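Local coordinates for protein putative invasin (Yersinia pseudotuberculosis IP 31758, PDB 5N40) that probably acts as a surface adhesin of the invasin family, presenting a C-type lectin-like domain at the end of a rod of immunoglobulin-like domains, at residues M269-Q272 and S273-V276. The protein carries 1 engineered substitution. Numbering follows the deposited sequence.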
loop_
_atom_site.group_PDB
_atom_site.type_symbol
_atom_site.label_atom_id
_atom_site.label_comp_id
_atom_site.label_asym_id
_atom_site.label_seq_id
_atom_site.Cartn_x
_atom_site.Cartn_y
_atom_site.Cartn_z
ATOM N N MET A 269 1.266 32.539 17.502
ATOM C CA MET A 269 0.122 33.421 17.689
ATOM C C MET A 269 0.611 34.777 18.180
ATOM O O MET A 269 1.652 34.873 18.834
ATOM C CB MET A 269 -0.886 32.821 18.679
ATOM C CG MET A 269 -1.320 31.401 18.336
ATOM S SD MET A 269 -2.221 31.252 16.773
ATOM C CE MET A 269 -3.902 31.518 17.325
ATOM N N PHE A 270 -0.154 35.825 17.866
ATOM C CA PHE A 270 0.334 37.193 17.955
ATOM C C PHE A 270 -0.746 38.122 18.494
ATOM O O PHE A 270 -1.937 37.929 18.242
ATOM C CB PHE A 270 0.778 37.713 16.579
ATOM C CG PHE A 270 1.774 36.833 15.890
ATOM C CD1 PHE A 270 1.354 35.730 15.163
ATOM C CD2 PHE A 270 3.127 37.110 15.965
ATOM C CE1 PHE A 270 2.274 34.917 14.527
ATOM C CE2 PHE A 270 4.051 36.299 15.331
ATOM C CZ PHE A 270 3.621 35.202 14.611
ATOM N N ASN A 271 -0.315 39.145 19.231
ATOM C CA ASN A 271 -1.187 40.277 19.506
ATOM C C ASN A 271 -1.038 41.285 18.373
ATOM O O ASN A 271 -0.269 41.085 17.428
ATOM C CB ASN A 271 -0.884 40.902 20.872
ATOM C CG ASN A 271 0.500 41.529 20.952
ATOM O OD1 ASN A 271 1.166 41.756 19.941
ATOM N ND2 ASN A 271 0.934 41.824 22.175
ATOM N N GLN A 272 -1.780 42.391 18.461
ATOM C CA GLN A 272 -1.839 43.321 17.337
ATOM C C GLN A 272 -0.475 43.945 17.051
ATOM O O GLN A 272 -0.053 44.033 15.893
ATOM C CB GLN A 272 -2.887 44.399 17.608
ATOM C CG GLN A 272 -3.216 45.246 16.394
ATOM C CD GLN A 272 -4.021 44.500 15.338
ATOM O OE1 GLN A 272 -4.682 43.499 15.623
ATOM N NE2 GLN A 272 -3.984 45.008 14.108
ATOM N N SER A 273 0.233 44.392 18.091
ATOM C CA SER A 273 1.505 45.069 17.856
ATOM C C SER A 273 2.541 44.120 17.263
ATOM O O SER A 273 3.327 44.514 16.393
ATOM C CB SER A 273 2.018 45.694 19.155
ATOM O OG SER A 273 2.227 44.712 20.147
ATOM N N GLN A 274 2.556 42.865 17.717
ATOM C CA GLN A 274 3.475 41.884 17.146
ATOM C C GLN A 274 3.173 41.641 15.675
ATOM O O GLN A 274 4.091 41.514 14.854
ATOM C CB GLN A 274 3.380 40.566 17.909
ATOM C CG GLN A 274 4.004 40.557 19.281
ATOM C CD GLN A 274 3.740 39.245 19.986
ATOM O OE1 GLN A 274 2.590 38.816 20.105
ATOM N NE2 GLN A 274 4.805 38.581 20.427
ATOM N N ALA A 275 1.889 41.546 15.329
ATOM C CA ALA A 275 1.508 41.268 13.949
ATOM C C ALA A 275 1.993 42.369 13.014
ATOM O O ALA A 275 2.648 42.098 12.003
ATOM C CB ALA A 275 -0.007 41.111 13.852
ATOM N N VAL A 276 1.679 43.625 13.339
ATOM C CA VAL A 276 2.013 44.719 12.435
ATOM C C VAL A 276 3.517 44.928 12.364
ATOM O O VAL A 276 4.035 45.411 11.352
ATOM C CB VAL A 276 1.282 46.006 12.861
ATOM C CG1 VAL A 276 -0.211 45.775 12.867
ATOM C CG2 VAL A 276 1.758 46.475 14.232
HETATM O O HOH W 1 2.543 35.900 21.115
#
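A chi1 of 65° sets Asn271 CG between its own backbone N and carbonyl carbon, bringing OD1 to the amino end of the helix, in front of Gln274 N; Gln274, whose CG lies beside its backbone N, has a chain extended beyond CG that carries OE1 back to the backbone N of Asn271. Each side chain then grips the other's backbone. Asn271 OD1 accepts from Gln274 N at 2.8 Å, the donor standing nearly in line with the carbonyl. Gln274 OE1 accepts from Asn271 N at 3.1 Å, in its carbonyl plane. This second bond is almost straight at hydrogen (169°). The two amides are turned 66° apart. Asparagine suits the N-cap because its short arm reaches an amide that no preceding turn can serve; glutamine is long enough to return the bond. Ser273 OG adds a second donor to Asn271 OD1 at 3.1 Å, from well above the carbonyl plane. Regular helical bonding begins at once, with Ala275 N donating to Asn271 O and Val276 N to Gln272 O. Next to the box, Gln274 CB meets the edge of the Phe270 ring at CD2 (4.0 Å), and Phe270 CB lies 4.4 Å from the small Ala275 CB, an apolar patch that Val348 continues. The amide of Gln272 is engaged elsewhere, NE2 donating to Ser313 O, though Val276 CG1 still brushes that nitrogen at 4.0 Å. Asn271 and Gln274 thus form a capping box, with Phe270 and Ala275 in contact beside it at the positions of a hydrophobic staple, where the chain passes from strand 265-269 into helix 272-278 of the C-type lectin-like adhesion domain.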